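Local coordinates for oxetanocin-like protein (Pyrococcus furiosus, PDB 1XX7) that probably hydrolyses 2'-deoxyribonucleoside 5'-phosphates to the nucleoside and phosphate, as a metal-dependent HD-domain 5'-deoxynucleotidase that forms a homodimer, at residues D64-H75 / L113-E124. Sequence-based numbering, arbitrary orientation.
Sequences DVEKALKIAIIH and LFEEYSKALTLE. With NI (nickel (II) ion), chain G.
H75 lies over one face of the Y117 ring. Its CB sits 3.9 Å from the ring centroid, over the ring face, a CH-pi contact. The imidazole continues along the same face, and CD2 comes to 3.4 Å from Y117 CZ. The two ring planes meet obliquely, at 57°. With chi1 at 89°, H75 CG stands between the backbone N and the carbonyl carbon, and ND1 turns back to A72 O, three residues earlier in the chain. It donates to A72 O at 2.7 Å, almost in the ring plane. This bond fixes the ring rotation and leaves NE2 to bind nickel at 2.3 Å. F114 closes this end, its ring edge against H75 O.

Further along, I71 is a knob among L113, E116, Y117 and E124. Its CG2 meets Y117 CB, while CD1 reaches E124 CB. L113 returns the fit among K67, K70, I71 and I74, with CD1 against K70 CB at 3.6 Å. The axes of helix 65-74 and helix 113-119 cross at -84°, close to a right angle.

Polar groups hold the other end. K67 bends at chi3 and crosses E116 at about a right angle, forming a salt bridge from NZ to OE2 at 3.6 Å. T122 OG1 hydrogen-bonds to the other oxygen, OE1, of that carboxylate. The bent chain of E124 brings OE2 to D64 N at 3.0 Å; the N-H approaches from above the carboxylate plane.

H41, D76 and D132 complete the nickel site. The arrangement is characteristic of the all-helical HD domain, with the H...HD...D metal site beside the packed helices.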
ATOM      1  N   ASP A  64     -18.352 -28.428  21.841  1.00 26.29           N
ATOM      2  CA  ASP A  64     -17.409 -29.222  21.087  1.00 25.74           C
ATOM      3  C   ASP A  64     -16.370 -28.276  20.426  1.00 25.90           C
ATOM      4  O   ASP A  64     -16.577 -27.757  19.336  1.00 27.24           O
ATOM      5  CB  ASP A  64     -18.183 -30.024  20.048  1.00 24.83           C
ATOM      6  CG  ASP A  64     -17.319 -30.953  19.248  1.00 22.65           C
ATOM      7  OD1 ASP A  64     -16.082 -30.985  19.409  1.00 28.87           O
ATOM      8  OD2 ASP A  64     -17.891 -31.680  18.431  1.00 29.00           O
ATOM      9  N   VAL A  65     -15.265 -28.058  21.123  1.00 25.22           N
ATOM     10  CA  VAL A  65     -14.282 -27.082  20.745  1.00 25.27           C
ATOM     11  C   VAL A  65     -13.576 -27.457  19.465  1.00 23.97           C
ATOM     12  O   VAL A  65     -13.354 -26.601  18.623  1.00 20.15           O
ATOM     13  CB  VAL A  65     -13.285 -26.833  21.871  1.00 29.57           C
ATOM     14  CG1 VAL A  65     -12.186 -25.817  21.423  1.00 28.94           C
ATOM     15  CG2 VAL A  65     -14.031 -26.321  23.112  1.00 28.22           C
ATOM     16  N   GLU A  66     -13.263 -28.741  19.312  1.00 20.84           N
ATOM     17  CA  GLU A  66     -12.699 -29.252  18.096  1.00 20.50           C
ATOM     18  C   GLU A  66     -13.539 -28.866  16.908  1.00 27.52           C
ATOM     19  O   GLU A  66     -13.007 -28.251  15.953  1.00 25.03           O
ATOM     20  CB  GLU A  66     -12.575 -30.772  18.145  1.00 21.89           C
ATOM     21  CG  GLU A  66     -11.976 -31.350  16.919  1.00 26.37           C
ATOM     22  CD  GLU A  66     -11.664 -32.805  17.015  1.00 29.68           C
ATOM     23  OE1 GLU A  66     -11.515 -33.334  18.134  1.00 36.18           O
ATOM     24  OE2 GLU A  66     -11.545 -33.422  15.956  1.00 28.30           O
ATOM     25  N   LYS A  67     -14.848 -29.220  16.951  1.00 24.57           N
ATOM     26  CA  LYS A  67     -15.754 -28.806  15.881  1.00 21.65           C
ATOM     27  C   LYS A  67     -15.841 -27.283  15.655  1.00 15.58           C
ATOM     28  O   LYS A  67     -15.860 -26.835  14.520  1.00 17.70           O
ATOM     29  CB  LYS A  67     -17.135 -29.353  16.115  1.00 25.98           C
ATOM     30  CG  LYS A  67     -18.180 -28.906  15.059  1.00 27.69           C
ATOM     31  CD  LYS A  67     -19.545 -29.414  15.424  1.00 30.09           C
ATOM     32  CE  LYS A  67     -19.749 -30.829  14.950  1.00 29.28           C
ATOM     33  NZ  LYS A  67     -20.946 -31.423  15.625  1.00 32.03           N
ATOM     34  N   ALA A  68     -15.898 -26.508  16.718  1.00 17.25           N
ATOM     35  CA  ALA A  68     -16.008 -25.074  16.603  1.00 20.12           C
ATOM     36  C   ALA A  68     -14.760 -24.418  15.945  1.00 21.52           C
ATOM     37  O   ALA A  68     -14.900 -23.494  15.145  1.00 22.27           O
ATOM     38  CB  ALA A  68     -16.320 -24.466  17.943  1.00 20.70           C
ATOM     39  N   LEU A  69     -13.566 -24.932  16.249  1.00 22.43           N
ATOM     40  CA  LEU A  69     -12.341 -24.462  15.619  1.00 19.87           C
ATOM     41  C   LEU A  69     -12.261 -24.899  14.175  1.00 19.08           C
ATOM     42  O   LEU A  69     -11.859 -24.085  13.308  1.00 18.69           O
ATOM     43  CB  LEU A  69     -11.086 -24.896  16.394  1.00 22.91           C
ATOM     44  CG  LEU A  69     -11.042 -24.477  17.861  1.00 25.10           C
ATOM     45  CD1 LEU A  69      -9.788 -25.088  18.573  1.00 25.04           C
ATOM     46  CD2 LEU A  69     -11.088 -22.980  17.999  1.00 25.19           C
ATOM     47  N   LYS A  70     -12.677 -26.122  13.850  1.00 19.90           N
ATOM     48  CA  LYS A  70     -12.682 -26.500  12.425  1.00 19.80           C
ATOM     49  C   LYS A  70     -13.613 -25.573  11.622  1.00 23.38           C
ATOM     50  O   LYS A  70     -13.286 -25.154  10.521  1.00 21.17           O
ATOM     51  CB  LYS A  70     -13.124 -27.930  12.198  1.00 23.91           C
ATOM     52  CG  LYS A  70     -12.206 -29.024  12.657  1.00 26.14           C
ATOM     53  CD  LYS A  70     -12.843 -30.369  12.357  1.00 28.66           C
ATOM     54  CE  LYS A  70     -12.002 -31.522  12.827  1.00 34.50           C
ATOM     55  NZ  LYS A  70     -12.429 -32.841  12.197  1.00 38.93           N
ATOM     56  N   ILE A  71     -14.769 -25.255  12.193  1.00 21.97           N
ATOM     57  CA  ILE A  71     -15.757 -24.411  11.506  1.00 22.25           C
ATOM     58  C   ILE A  71     -15.207 -23.004  11.273  1.00 20.36           C
ATOM     59  O   ILE A  71     -15.373 -22.458  10.207  1.00 19.73           O
ATOM     60  CB  ILE A  71     -17.083 -24.309  12.301  1.00 20.38           C
ATOM     61  CG1 ILE A  71     -17.817 -25.664  12.332  1.00 20.90           C
ATOM     62  CG2 ILE A  71     -17.983 -23.184  11.732  1.00 21.85           C
ATOM     63  CD1 ILE A  71     -18.948 -25.734  13.382  1.00 22.69           C
ATOM     64  N   ALA A  72     -14.582 -22.439  12.305  1.00 19.85           N
ATOM     65  CA  ALA A  72     -13.988 -21.129  12.242  1.00 18.07           C
ATOM     66  C   ALA A  72     -12.917 -21.011  11.124  1.00 19.01           C
ATOM     67  O   ALA A  72     -12.850 -20.001  10.434  1.00 21.23           O
ATOM     68  CB  ALA A  72     -13.385 -20.794  13.562  1.00 17.81           C
ATOM     69  N   ILE A  73     -12.123 -22.064  10.980  1.00 20.55           N
ATOM     70  CA  ILE A  73     -11.099 -22.192   9.970  1.00 24.49           C
ATOM     71  C   ILE A  73     -11.658 -22.282   8.573  1.00 21.89           C
ATOM     72  O   ILE A  73     -11.156 -21.596   7.665  1.00 23.75           O
ATOM     73  CB  ILE A  73     -10.155 -23.382  10.258  1.00 23.52           C
ATOM     74  CG1 ILE A  73      -9.318 -23.080  11.481  1.00 21.67           C
ATOM     75  CG2 ILE A  73      -9.192 -23.632   9.062  1.00 27.21           C
ATOM     76  CD1 ILE A  73      -8.702 -24.321  12.094  1.00 24.21           C
ATOM     77  N   ILE A  74     -12.703 -23.073   8.379  1.00 22.43           N
ATOM     78  CA  ILE A  74     -13.229 -23.270   7.009  1.00 20.67           C
ATOM     79  C   ILE A  74     -14.322 -22.255   6.627  1.00 21.50           C
ATOM     80  O   ILE A  74     -14.717 -22.183   5.487  1.00 19.55           O
ATOM     81  CB  ILE A  74     -13.701 -24.724   6.776  1.00 24.24           C
ATOM     82  CG1 ILE A  74     -14.856 -25.105   7.704  1.00 28.10           C
ATOM     83  CG2 ILE A  74     -12.508 -25.719   6.999  1.00 24.27           C
ATOM     84  CD1 ILE A  74     -16.212 -24.744   7.230  1.00 29.58           C
ATOM     85  N   HIS A  75     -14.794 -21.447   7.574  1.00 21.32           N
ATOM     86  CA  HIS A  75     -16.078 -20.787   7.359  1.00 22.98           C
ATOM     87  C   HIS A  75     -16.127 -19.782   6.180  1.00 26.29           C
ATOM     88  O   HIS A  75     -17.176 -19.638   5.544  1.00 22.20           O
ATOM     89  CB  HIS A  75     -16.594 -20.191   8.645  1.00 20.52           C
ATOM     90  CG  HIS A  75     -16.136 -18.802   8.882  1.00 23.61           C
ATOM     91  ND1 HIS A  75     -14.890 -18.511   9.383  1.00 24.36           N
ATOM     92  CD2 HIS A  75     -16.738 -17.618   8.641  1.00 23.36           C
ATOM     93  CE1 HIS A  75     -14.739 -17.202   9.443  1.00 25.38           C
ATOM     94  NE2 HIS A  75     -15.850 -16.634   9.017  1.00 26.11           N
ATOM     95  N   LEU A 113     -20.007 -28.903   7.988  1.00 44.67           N
ATOM     96  CA  LEU A 113     -19.438 -27.870   8.876  1.00 43.83           C
ATOM     97  C   LEU A 113     -19.790 -26.463   8.422  1.00 38.39           C
ATOM     98  O   LEU A 113     -20.168 -25.634   9.254  1.00 34.51           O
ATOM     99  CB  LEU A 113     -17.912 -27.992   8.993  1.00 45.74           C
ATOM    100  CG  LEU A 113     -17.326 -29.153   9.817  1.00 44.43           C
ATOM    101  CD1 LEU A 113     -15.848 -28.887   9.979  1.00 45.70           C
ATOM    102  CD2 LEU A 113     -17.968 -29.329  11.180  1.00 44.56           C
ATOM    103  N   PHE A 114     -19.670 -26.197   7.115  1.00 35.83           N
ATOM    104  CA  PHE A 114     -20.087 -24.893   6.559  1.00 34.53           C
ATOM    105  C   PHE A 114     -21.633 -24.713   6.614  1.00 37.52           C
ATOM    106  O   PHE A 114     -22.114 -23.584   6.792  1.00 36.92           O
ATOM    107  CB  PHE A 114     -19.563 -24.685   5.145  1.00 33.98           C
ATOM    108  CG  PHE A 114     -19.998 -23.382   4.520  1.00 35.00           C
ATOM    109  CD1 PHE A 114     -19.418 -22.174   4.910  1.00 32.46           C
ATOM    110  CD2 PHE A 114     -21.006 -23.353   3.561  1.00 34.84           C
ATOM    111  CE1 PHE A 114     -19.826 -20.963   4.345  1.00 33.24           C
ATOM    112  CE2 PHE A 114     -21.422 -22.133   2.996  1.00 36.85           C
ATOM    113  CZ  PHE A 114     -20.821 -20.938   3.386  1.00 33.69           C
ATOM    114  N   GLU A 115     -22.395 -25.821   6.499  1.00 37.48           N
ATOM    115  CA  GLU A 115     -23.857 -25.782   6.747  1.00 36.20           C
ATOM    116  C   GLU A 115     -24.145 -25.331   8.175  1.00 33.21           C
ATOM    117  O   GLU A 115     -25.028 -24.491   8.386  1.00 32.18           O
ATOM    118  CB  GLU A 115     -24.557 -27.139   6.452  1.00 36.42           C
ATOM    119  N   GLU A 116     -23.408 -25.879   9.155  1.00 30.88           N
ATOM    120  CA  GLU A 116     -23.621 -25.503  10.550  1.00 29.72           C
ATOM    121  C   GLU A 116     -23.356 -24.022  10.761  1.00 32.01           C
ATOM    122  O   GLU A 116     -24.053 -23.341  11.539  1.00 29.25           O
ATOM    123  CB  GLU A 116     -22.711 -26.289  11.503  1.00 30.59           C
ATOM    124  CG  GLU A 116     -23.285 -27.623  11.962  1.00 32.62           C
ATOM    125  CD  GLU A 116     -22.564 -28.231  13.136  1.00 26.96           C
ATOM    126  OE1 GLU A 116     -22.458 -27.627  14.223  1.00 26.17           O
ATOM    127  OE2 GLU A 116     -22.170 -29.371  12.989  1.00 34.28           O
ATOM    128  N   TYR A 117     -22.289 -23.536  10.128  1.00 31.01           N
ATOM    129  CA  TYR A 117     -21.934 -22.124  10.234  1.00 28.44           C
ATOM    130  C   TYR A 117     -23.084 -21.304   9.601  1.00 24.63           C
ATOM    131  O   TYR A 117     -23.634 -20.371  10.248  1.00 24.62           O
ATOM    132  CB  TYR A 117     -20.576 -21.790   9.565  1.00 27.88           C
ATOM    133  CG  TYR A 117     -20.337 -20.303   9.552  1.00 29.95           C
ATOM    134  CD1 TYR A 117     -20.039 -19.647  10.720  1.00 25.53           C
ATOM    135  CD2 TYR A 117     -20.509 -19.544   8.395  1.00 29.17           C
ATOM    136  CE1 TYR A 117     -19.859 -18.324  10.759  1.00 26.41           C
ATOM    137  CE2 TYR A 117     -20.335 -18.143   8.432  1.00 29.23           C
ATOM    138  CZ  TYR A 117     -20.017 -17.565   9.638  1.00 28.16           C
ATOM    139  OH  TYR A 117     -19.810 -16.217   9.782  1.00 31.77           O
ATOM    140  N   SER A 118     -23.440 -21.648   8.369  1.00 25.06           N
ATOM    141  CA  SER A 118     -24.391 -20.806   7.643  1.00 33.68           C
ATOM    142  C   SER A 118     -25.782 -20.847   8.299  1.00 31.79           C
ATOM    143  O   SER A 118     -26.409 -19.841   8.458  1.00 32.87           O
ATOM    144  CB  SER A 118     -24.418 -21.105   6.130  1.00 34.57           C
ATOM    145  OG  SER A 118     -24.441 -22.473   5.864  1.00 41.67           O
ATOM    146  N   LYS A 119     -26.210 -21.992   8.780  1.00 33.08           N
ATOM    147  CA  LYS A 119     -27.497 -22.068   9.462  1.00 29.68           C
ATOM    148  C   LYS A 119     -27.456 -21.437  10.833  1.00 29.21           C
ATOM    149  O   LYS A 119     -28.444 -20.816  11.251  1.00 25.60           O
ATOM    150  CB  LYS A 119     -27.932 -23.523   9.545  1.00 35.31           C
ATOM    151  CG  LYS A 119     -28.286 -24.123   8.191  1.00 37.20           C
ATOM    152  CD  LYS A 119     -29.619 -23.578   7.680  1.00 41.11           C
ATOM    153  CE  LYS A 119     -30.218 -24.488   6.574  1.00 42.86           C
ATOM    154  N   ALA A 120     -26.318 -21.586  11.528  1.00 24.78           N
ATOM    155  CA  ALA A 120     -26.105 -21.067  12.880  1.00 23.37           C
ATOM    156  C   ALA A 120     -27.187 -21.505  13.874  1.00 25.92           C
ATOM    157  O   ALA A 120     -27.714 -20.707  14.673  1.00 23.17           O
ATOM    158  CB  ALA A 120     -25.971 -19.586  12.856  1.00 27.44           C
ATOM    159  N   LEU A 121     -27.508 -22.783  13.799  1.00 30.51           N
ATOM    160  CA  LEU A 121     -28.559 -23.379  14.617  1.00 31.82           C
ATOM    161  C   LEU A 121     -27.936 -24.161  15.777  1.00 29.11           C
ATOM    162  O   LEU A 121     -28.373 -24.004  16.910  1.00 33.09           O
ATOM    163  CB  LEU A 121     -29.461 -24.269  13.741  1.00 31.09           C
ATOM    164  CG  LEU A 121     -30.329 -23.515  12.723  1.00 30.72           C
ATOM    165  CD1 LEU A 121     -31.114 -24.481  11.864  1.00 30.12           C
ATOM    166  CD2 LEU A 121     -31.271 -22.545  13.434  1.00 32.51           C
ATOM    167  N   THR A 122     -26.902 -24.966  15.500  1.00 27.65           N
ATOM    168  CA  THR A 122     -26.195 -25.707  16.555  1.00 26.31           C
ATOM    169  C   THR A 122     -25.401 -24.791  17.501  1.00 26.01           C
ATOM    170  O   THR A 122     -25.161 -23.636  17.200  1.00 26.36           O
ATOM    171  CB  THR A 122     -25.257 -26.729  15.993  1.00 27.93           C
ATOM    172  OG1 THR A 122     -24.121 -26.069  15.385  1.00 24.14           O
ATOM    173  CG2 THR A 122     -26.016 -27.651  14.993  1.00 27.92           C
ATOM    174  N   LEU A 123     -25.012 -25.294  18.656  1.00 24.76           N
ATOM    175  CA  LEU A 123     -24.249 -24.444  19.597  1.00 25.97           C
ATOM    176  C   LEU A 123     -22.950 -23.938  18.944  1.00 24.69           C
ATOM    177  O   LEU A 123     -22.575 -22.766  19.072  1.00 22.81           O
ATOM    178  CB  LEU A 123     -23.904 -25.215  20.876  1.00 30.54           C
ATOM    179  CG  LEU A 123     -24.937 -25.354  22.029  1.00 33.89           C
ATOM    180  CD1 LEU A 123     -26.310 -25.805  21.547  1.00 34.23           C
ATOM    181  CD2 LEU A 123     -24.383 -26.317  23.098  1.00 29.77           C
ATOM    182  N   GLU A 124     -22.265 -24.850  18.258  1.00 21.15           N
ATOM    183  CA  GLU A 124     -20.981 -24.561  17.622  1.00 22.51           C
ATOM    184  C   GLU A 124     -21.165 -23.592  16.439  1.00 22.04           C
ATOM    185  O   GLU A 124     -20.406 -22.673  16.305  1.00 22.00           O
ATOM    186  CB  GLU A 124     -20.292 -25.853  17.170  1.00 24.32           C
ATOM    187  CG  GLU A 124     -19.726 -26.687  18.328  1.00 25.87           C
ATOM    188  CD  GLU A 124     -20.831 -27.406  19.184  1.00 26.72           C
ATOM    189  OE1 GLU A 124     -21.769 -27.959  18.603  1.00 23.95           O
ATOM    190  OE2 GLU A 124     -20.764 -27.346  20.433  1.00 26.20           O
TER
HETATM  191 NI    NI G 201     -16.211 -14.443   8.331  1.00 32.09          NI